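Local coordinates for periplasmic molybdate-binding protein (Azotobacter vinelandii, PDB 1ATG) that probably binds molybdate in the periplasm for an ABC transporter, and holds the related oxyanion tungstate in the cleft between its two domains here, at residues Leu99-Asn111 / Lys133-Val146. Residues are numbered along the deposited sequence; the frame is centred on the assembly and turned at random.
With WO4 (tungstate(VI)ion), chain B; ACT (acetate ion), chain C.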
ATOM      1  N   LEU A  99      13.079  15.027  10.122  1.00  7.02           N
ATOM      2  CA  LEU A  99      13.923  14.289   9.198  1.00  7.63           C
ATOM      3  C   LEU A  99      15.318  14.854   9.004  1.00  8.85           C
ATOM      4  O   LEU A  99      16.238  14.117   8.653  1.00  8.94           O
ATOM      5  CB  LEU A  99      13.234  14.203   7.834  1.00  6.93           C
ATOM      6  CG  LEU A  99      12.031  13.261   7.796  1.00  6.97           C
ATOM      7  CD1 LEU A  99      11.276  13.451   6.483  1.00  8.76           C
ATOM      8  CD2 LEU A  99      12.455  11.811   7.954  1.00  8.16           C
ATOM      9  N   ALA A 100      15.468  16.166   9.143  1.00  8.33           N
ATOM     10  CA  ALA A 100      16.757  16.810   8.929  1.00  9.97           C
ATOM     11  C   ALA A 100      17.631  16.818  10.173  1.00 11.38           C
ATOM     12  O   ALA A 100      18.786  17.259  10.085  1.00 13.73           O
ATOM     13  CB  ALA A 100      16.529  18.238   8.443  1.00 11.77           C
ATOM     14  N   GLY A 101      17.138  16.336  11.303  1.00 11.14           N
ATOM     15  CA  GLY A 101      17.898  16.334  12.542  1.00 11.76           C
ATOM     16  C   GLY A 101      18.460  14.967  12.913  1.00 10.83           C
ATOM     17  O   GLY A 101      18.328  13.970  12.216  1.00 10.81           O
ATOM     18  N   ASN A 102      19.115  14.958  14.075  1.00 10.98           N
ATOM     19  CA  ASN A 102      19.752  13.751  14.597  1.00 11.98           C
ATOM     20  C   ASN A 102      19.096  13.261  15.870  1.00 12.29           C
ATOM     21  O   ASN A 102      19.714  12.543  16.669  1.00 14.28           O
ATOM     22  CB  ASN A 102      21.248  14.024  14.804  1.00 15.80           C
ATOM     23  CG  ASN A 102      21.963  14.372  13.513  1.00 20.26           C
ATOM     24  OD1 ASN A 102      21.735  13.774  12.459  1.00 22.22           O
ATOM     25  ND2 ASN A 102      22.842  15.368  13.582  1.00 26.95           N
ATOM     26  N   GLY A 103      17.820  13.567  16.067  1.00 12.31           N
ATOM     27  CA  GLY A 103      17.055  13.151  17.231  1.00 12.24           C
ATOM     28  C   GLY A 103      16.371  11.800  17.105  1.00 10.03           C
ATOM     29  O   GLY A 103      15.424  11.488  17.828  1.00 11.81           O
ATOM     30  N   TRP A 104      16.860  10.935  16.237  1.00  8.69           N
ATOM     31  CA  TRP A 104      16.297   9.612  15.997  1.00  7.90           C
ATOM     32  C   TRP A 104      17.398   8.783  15.351  1.00  6.86           C
ATOM     33  O   TRP A 104      18.350   9.343  14.775  1.00  8.39           O
ATOM     34  CB  TRP A 104      15.061   9.680  15.110  1.00  7.39           C
ATOM     35  CG  TRP A 104      15.273  10.432  13.830  1.00  7.61           C
ATOM     36  CD1 TRP A 104      15.169  11.788  13.653  1.00  8.17           C
ATOM     37  CD2 TRP A 104      15.636   9.887  12.561  1.00  6.43           C
ATOM     38  NE1 TRP A 104      15.444  12.111  12.349  1.00  8.92           N
ATOM     39  CE2 TRP A 104      15.723  10.969  11.652  1.00  7.21           C
ATOM     40  CE3 TRP A 104      15.875   8.604  12.082  1.00  6.32           C
ATOM     41  CZ2 TRP A 104      16.063  10.776  10.319  1.00  7.29           C
ATOM     42  CZ3 TRP A 104      16.209   8.419  10.764  1.00  6.24           C
ATOM     43  CH2 TRP A 104      16.299   9.504   9.874  1.00  7.81           C
ATOM     44  N   ARG A 105      17.254   7.478  15.401  1.00  5.52           N
ATOM     45  CA  ARG A 105      18.277   6.561  14.926  1.00  5.69           C
ATOM     46  C   ARG A 105      18.012   6.106  13.506  1.00  5.05           C
ATOM     47  O   ARG A 105      18.720   6.553  12.592  1.00  8.07           O
ATOM     48  CB  ARG A 105      18.388   5.384  15.909  1.00  5.70           C
ATOM     49  CG  ARG A 105      18.888   5.820  17.292  1.00  6.67           C
ATOM     50  CD  ARG A 105      18.647   4.733  18.334  1.00  7.32           C
ATOM     51  NE  ARG A 105      17.212   4.758  18.699  1.00  6.04           N
ATOM     52  CZ  ARG A 105      16.752   4.101  19.762  1.00  6.20           C
ATOM     53  NH1 ARG A 105      17.565   3.361  20.501  1.00  6.70           N
ATOM     54  NH2 ARG A 105      15.476   4.171  20.077  1.00  7.25           N
ATOM     55  N   HIS A 106      17.050   5.223  13.294  1.00  4.28           N
ATOM     56  CA  HIS A 106      16.747   4.699  11.969  1.00  4.43           C
ATOM     57  C   HIS A 106      15.335   5.015  11.494  1.00  3.74           C
ATOM     58  O   HIS A 106      14.428   5.264  12.284  1.00  4.22           O
ATOM     59  CB  HIS A 106      16.888   3.170  11.983  1.00  5.02           C
ATOM     60  CG  HIS A 106      18.260   2.711  12.377  1.00  7.01           C
ATOM     61  ND1 HIS A 106      18.612   2.367  13.666  1.00  6.50           N
ATOM     62  CD2 HIS A 106      19.387   2.575  11.631  1.00  7.07           C
ATOM     63  CE1 HIS A 106      19.890   2.012  13.699  1.00  8.13           C
ATOM     64  NE2 HIS A 106      20.378   2.131  12.478  1.00  7.94           N
ATOM     65  N   ILE A 107      15.191   4.984  10.172  1.00  3.90           N
ATOM     66  CA  ILE A 107      13.898   5.164   9.531  1.00  3.84           C
ATOM     67  C   ILE A 107      13.662   3.950   8.650  1.00  4.13           C
ATOM     68  O   ILE A 107      14.516   3.589   7.801  1.00  4.84           O
ATOM     69  CB  ILE A 107      13.845   6.477   8.722  1.00  4.13           C
ATOM     70  CG1 ILE A 107      12.453   6.623   8.087  1.00  5.05           C
ATOM     71  CG2 ILE A 107      14.948   6.620   7.680  1.00  5.39           C
ATOM     72  CD1 ILE A 107      12.190   8.015   7.539  1.00  6.01           C
ATOM     73  N   ALA A 108      12.538   3.281   8.838  1.00  3.97           N
ATOM     74  CA  ALA A 108      12.151   2.126   8.041  1.00  3.96           C
ATOM     75  C   ALA A 108      11.515   2.585   6.740  1.00  3.85           C
ATOM     76  O   ALA A 108      10.495   3.296   6.757  1.00  4.54           O
ATOM     77  CB  ALA A 108      11.198   1.229   8.817  1.00  5.14           C
ATOM     78  N   ILE A 109      12.136   2.232   5.614  1.00  4.17           N
ATOM     79  CA  ILE A 109      11.600   2.604   4.306  1.00  3.81           C
ATOM     80  C   ILE A 109      11.549   1.337   3.482  1.00  4.81           C
ATOM     81  O   ILE A 109      12.569   0.639   3.324  1.00  5.85           O
ATOM     82  CB  ILE A 109      12.410   3.685   3.579  1.00  5.10           C
ATOM     83  CG1 ILE A 109      12.609   4.888   4.509  1.00  5.83           C
ATOM     84  CG2 ILE A 109      11.732   4.067   2.269  1.00  5.53           C
ATOM     85  CD1 ILE A 109      13.278   6.089   3.900  1.00  5.92           C
ATOM     86  N   SER A 110      10.381   1.008   2.944  1.00  5.06           N
ATOM     87  CA  SER A 110      10.303  -0.215   2.137  0.50  5.01           C
ATOM     88  C   SER A 110      11.153  -0.026   0.880  1.00  4.68           C
ATOM     89  O   SER A 110      11.374   1.063   0.367  1.00  5.31           O
ATOM     90  CB  SER A 110       8.881  -0.644   1.862  0.50  5.22           C
ATOM     91  OG  SER A 110       8.089   0.338   1.250  0.50  5.04           O
ATOM     92  N   ASN A 111      11.666  -1.148   0.384  1.00  6.02           N
ATOM     93  CA  ASN A 111      12.557  -1.165  -0.777  1.00  6.20           C
ATOM     94  C   ASN A 111      11.891  -0.498  -1.964  1.00  5.64           C
ATOM     95  O   ASN A 111      10.901  -1.057  -2.447  1.00  6.34           O
ATOM     96  CB  ASN A 111      12.868  -2.642  -1.026  1.00  7.14           C
ATOM     97  CG  ASN A 111      13.790  -2.881  -2.205  1.00  9.19           C
ATOM     98  OD1 ASN A 111      14.004  -2.004  -3.022  1.00  9.07           O
ATOM     99  ND2 ASN A 111      14.375  -4.085  -2.240  1.00 11.19           N
ATOM    100  N   LYS A 133      22.373  12.067   2.415  1.00  7.17           N
ATOM    101  CA  LYS A 133      22.898  12.136   3.787  1.00  8.84           C
ATOM    102  C   LYS A 133      22.447  10.954   4.625  1.00  7.98           C
ATOM    103  O   LYS A 133      23.265  10.312   5.306  1.00  8.91           O
ATOM    104  CB  LYS A 133      22.442  13.451   4.417  0.50 12.31           C
ATOM    105  CG  LYS A 133      22.644  13.592   5.917  0.50 18.25           C
ATOM    106  CD  LYS A 133      21.476  14.335   6.553  0.50 19.20           C
ATOM    107  CE  LYS A 133      21.810  14.863   7.934  0.50 22.16           C
ATOM    108  NZ  LYS A 133      21.399  13.911   9.004  0.50 18.97           N
ATOM    109  N   LEU A 134      21.148  10.619   4.585  1.00  7.69           N
ATOM    110  CA  LEU A 134      20.647   9.530   5.431  1.00  7.08           C
ATOM    111  C   LEU A 134      21.148   8.182   4.964  1.00  7.29           C
ATOM    112  O   LEU A 134      21.345   7.254   5.773  1.00  9.12           O
ATOM    113  CB  LEU A 134      19.121   9.580   5.499  1.00  7.35           C
ATOM    114  CG  LEU A 134      18.588  10.809   6.234  1.00  7.76           C
ATOM    115  CD1 LEU A 134      17.066  10.856   6.127  1.00  9.50           C
ATOM    116  CD2 LEU A 134      19.016  10.854   7.694  1.00 10.34           C
ATOM    117  N   THR A 135      21.415   8.022   3.679  1.00  7.62           N
ATOM    118  CA  THR A 135      21.998   6.799   3.151  1.00  8.16           C
ATOM    119  C   THR A 135      23.449   6.681   3.612  1.00  8.40           C
ATOM    120  O   THR A 135      23.873   5.629   4.105  1.00 10.07           O
ATOM    121  CB  THR A 135      21.924   6.799   1.616  1.00  8.73           C
ATOM    122  OG1 THR A 135      20.544   6.821   1.209  1.00  8.42           O
ATOM    123  CG2 THR A 135      22.580   5.560   1.022  1.00 11.15           C
ATOM    124  N   ALA A 136      24.218   7.768   3.519  1.00  9.44           N
ATOM    125  CA  ALA A 136      25.616   7.760   3.950  1.00  9.48           C
ATOM    126  C   ALA A 136      25.746   7.461   5.440  1.00 10.66           C
ATOM    127  O   ALA A 136      26.677   6.765   5.884  1.00 10.70           O
ATOM    128  CB  ALA A 136      26.276   9.096   3.645  1.00 10.73           C
ATOM    129  N   GLN A 137      24.816   7.993   6.231  1.00  9.61           N
ATOM    130  CA  GLN A 137      24.787   7.767   7.667  1.00  9.57           C
ATOM    131  C   GLN A 137      24.224   6.407   8.037  1.00  9.42           C
ATOM    132  O   GLN A 137      24.148   6.087   9.243  1.00  9.84           O
ATOM    133  CB  GLN A 137      23.954   8.870   8.330  1.00 10.45           C
ATOM    134  CG  GLN A 137      24.644  10.226   8.230  1.00 11.15           C
ATOM    135  CD  GLN A 137      23.805  11.350   8.775  1.00 12.96           C
ATOM    136  OE1 GLN A 137      22.579  11.245   8.941  1.00 11.87           O
ATOM    137  NE2 GLN A 137      24.450  12.468   9.073  1.00 14.16           N
ATOM    138  N   GLU A 138      23.778   5.604   7.095  1.00  8.50           N
ATOM    139  CA  GLU A 138      23.218   4.286   7.337  1.00  9.52           C
ATOM    140  C   GLU A 138      22.003   4.342   8.252  1.00  7.49           C
ATOM    141  O   GLU A 138      21.752   3.459   9.092  1.00  9.39           O
ATOM    142  CB  GLU A 138      24.308   3.336   7.870  1.00 11.67           C
ATOM    143  CG  GLU A 138      25.420   3.135   6.842  1.00 16.63           C
ATOM    144  CD  GLU A 138      26.380   2.026   7.219  1.00 23.62           C
ATOM    145  OE1 GLU A 138      26.757   1.940   8.405  1.00 30.61           O
ATOM    146  OE2 GLU A 138      26.756   1.238   6.325  1.00 32.56           O
ATOM    147  N   ARG A 139      21.212   5.398   8.107  1.00  6.71           N
ATOM    148  CA  ARG A 139      20.014   5.533   8.938  1.00  6.67           C
ATOM    149  C   ARG A 139      18.780   4.962   8.292  1.00  5.79           C
ATOM    150  O   ARG A 139      17.783   4.775   9.005  1.00  6.85           O
ATOM    151  CB  ARG A 139      19.851   6.996   9.338  1.00  8.92           C
ATOM    152  CG  ARG A 139      20.981   7.288  10.341  1.00 10.96           C
ATOM    153  CD  ARG A 139      21.073   8.757  10.623  1.00 11.65           C
ATOM    154  NE  ARG A 139      19.971   9.259  11.432  1.00  9.34           N
ATOM    155  CZ  ARG A 139      19.749  10.558  11.587  1.00  9.61           C
ATOM    156  NH1 ARG A 139      20.530  11.441  10.958  1.00 10.40           N
ATOM    157  NH2 ARG A 139      18.773  10.997  12.346  1.00  9.16           N
ATOM    158  N   ILE A 140      18.815   4.656   7.009  1.00  6.42           N
ATOM    159  CA  ILE A 140      17.651   4.075   6.361  1.00  5.70           C
ATOM    160  C   ILE A 140      17.755   2.567   6.447  1.00  6.69           C
ATOM    161  O   ILE A 140      18.797   1.995   6.086  1.00  8.76           O
ATOM    162  CB  ILE A 140      17.560   4.505   4.889  1.00  6.66           C
ATOM    163  CG1 ILE A 140      17.408   6.015   4.770  1.00  6.76           C
ATOM    164  CG2 ILE A 140      16.424   3.772   4.192  1.00  7.11           C
ATOM    165  CD1 ILE A 140      17.592   6.545   3.357  1.00  7.82           C
ATOM    166  N   VAL A 141      16.722   1.931   6.962  1.00  5.72           N
ATOM    167  CA  VAL A 141      16.698   0.474   7.081  1.00  7.30           C
ATOM    168  C   VAL A 141      15.686  -0.022   6.063  1.00  6.86           C
ATOM    169  O   VAL A 141      14.498   0.306   6.126  1.00  7.55           O
ATOM    170  CB  VAL A 141      16.387   0.013   8.501  1.00  9.04           C
ATOM    171  CG1 VAL A 141      16.408  -1.514   8.603  1.00 11.60           C
ATOM    172  CG2 VAL A 141      17.420   0.577   9.472  1.00  9.74           C
ATOM    173  N   GLU A 142      16.173  -0.754   5.070  1.00  6.06           N
ATOM    174  CA  GLU A 142      15.335  -1.241   3.986  1.00  8.33           C
ATOM    175  C   GLU A 142      14.427  -2.347   4.459  1.00  8.01           C
ATOM    176  O   GLU A 142      14.855  -3.358   5.023  1.00 13.74           O
ATOM    177  CB  GLU A 142      16.271  -1.713   2.864  1.00 10.55           C
ATOM    178  CG  GLU A 142      15.540  -1.999   1.557  1.00 15.95           C
ATOM    179  CD  GLU A 142      16.509  -2.610   0.553  1.00 23.53           C
ATOM    180  OE1 GLU A 142      16.791  -3.816   0.686  1.00 29.34           O
ATOM    181  OE2 GLU A 142      16.980  -1.872  -0.330  1.00 31.41           O
ATOM    182  N   ALA A 143      13.120  -2.179   4.313  1.00  6.38           N
ATOM    183  CA  ALA A 143      12.108  -3.166   4.632  1.00  6.57           C
ATOM    184  C   ALA A 143      11.669  -3.842   3.332  1.00  6.29           C
ATOM    185  O   ALA A 143      11.758  -3.207   2.279  1.00  7.32           O
ATOM    186  CB  ALA A 143      10.937  -2.522   5.348  1.00  7.35           C
ATOM    187  N   ASN A 144      11.183  -5.076   3.406  1.00  6.53           N
ATOM    188  CA  ASN A 144      10.839  -5.763   2.162  1.00  7.38           C
ATOM    189  C   ASN A 144       9.421  -5.504   1.691  1.00  7.85           C
ATOM    190  O   ASN A 144       9.052  -6.000   0.635  1.00  8.60           O
ATOM    191  CB  ASN A 144      11.144  -7.262   2.244  1.00 11.81           C
ATOM    192  CG  ASN A 144      10.254  -7.990   3.218  1.00 14.17           C
ATOM    193  OD1 ASN A 144       9.286  -7.462   3.766  1.00 16.26           O
ATOM    194  ND2 ASN A 144      10.594  -9.268   3.433  1.00 18.62           N
ATOM    195  N   SER A 145       8.677  -4.678   2.421  1.00  5.54           N
ATOM    196  CA  SER A 145       7.307  -4.321   2.075  1.00  4.95           C
ATOM    197  C   SER A 145       6.910  -3.179   3.011  1.00  4.67           C
ATOM    198  O   SER A 145       7.554  -2.997   4.051  1.00  4.44           O
ATOM    199  CB  SER A 145       6.357  -5.495   2.272  1.00  5.56           C
ATOM    200  OG  SER A 145       6.128  -5.721   3.643  1.00  7.00           O
ATOM    201  N   VAL A 146       5.811  -2.480   2.673  1.00  4.28           N
ATOM    202  CA  VAL A 146       5.351  -1.466   3.633  1.00  4.39           C
ATOM    203  C   VAL A 146       4.719  -2.125   4.843  1.00  3.90           C
ATOM    204  O   VAL A 146       4.695  -1.546   5.938  1.00  4.41           O
ATOM    205  CB  VAL A 146       4.485  -0.390   2.980  1.00  4.35           C
ATOM    206  CG1 VAL A 146       3.069  -0.849   2.701  1.00  4.28           C
ATOM    207  CG2 VAL A 146       4.452   0.872   3.844  1.00  4.35           C
TER
HETATM  208  W   WO4 B 250       3.561  -2.171  -0.951  1.00  5.39           W
HETATM  209  O1  WO4 B 250       4.382  -3.118   0.309  1.00  5.04           O
HETATM  210  O2  WO4 B 250       1.896  -1.921  -0.556  1.00  3.47           O
HETATM  211  O3  WO4 B 250       4.312  -0.583  -1.141  1.00  6.63           O
HETATM  212  O4  WO4 B 250       3.642  -2.993  -2.518  1.00  4.45           O
HETATM  213  C   ACT C 301      15.987   2.642  15.959  1.00  4.87           C
HETATM  214  O   ACT C 301      15.585   3.477  15.122  1.00  5.01           O
HETATM  215  OXT ACT C 301      17.151   2.149  15.878  1.00  6.02           O
HETATM  216  CH3 ACT C 301      15.137   2.227  17.113  1.00  5.32           C
HETATM  217  O   HOH W   1      18.802  13.916   9.415  1.00 14.03           O
HETATM  218  O   HOH W   2      23.513  14.321  10.674  1.00 43.84           O
HETATM  219  O   HOH W   3      16.768  -1.857  -3.417  1.00 27.51           O
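Two parallel strands of one domain of this periplasmic binding protein, 107-110 and 140-143, meet edge to edge, in the register Ile107 with Ile140 through Ser110 with Ala143. Five backbone bonds zip them together, from Ile107 N to Arg139 O (2.9 Å) to Asn111 N on Ala143 O (2.8 Å). On one face the CG2 of Ile140 packs 3.9 Å from CD1 of Ile109, while its CG1 branch lies alongside Ile107.

Just before the second strand, Arg139 plugs into the loop 101-105. Its chain bends at chi3 (72°), which brings the guanidinium over the face of the Trp104 ring, NH2 foremost, as a cation-pi contact, CZ 3.9 Å from the centroid of the six-membered ring and the planes 39° apart. NH2 donates almost straight to a lone pair of Gly101 O (3.0 Å) and, by a more bent bond, to Trp104 O, which lies out of the guanidinium plane; NE reaches Arg105 O at 3.2 Å. NH1 goes to Gln137 OE1, which takes Lys133 NZ from its opposite face. A leucine in place of Arg139 would probably leave the Gly101, Trp104 and Arg105 carbonyls without these N-H donors and let the loop shift. CD2 of Leu134 also meets Trp104, 3.7 Å from CH2.

At the far end of strand 140-143 the chain enters the anion pocket as helix 146-154 begins, and Val146 N donates nearly straight to tungstate O1 (2.8 Å); Thr8, Asn9, Ser36 and Tyr117 complete the site. Strand 160-164 flanks 107-110 on its other edge, helix 116-127 packs against Ile109 and Ile140, and helix 146-154 lies against Ala108 and Ala143 on the opposite face.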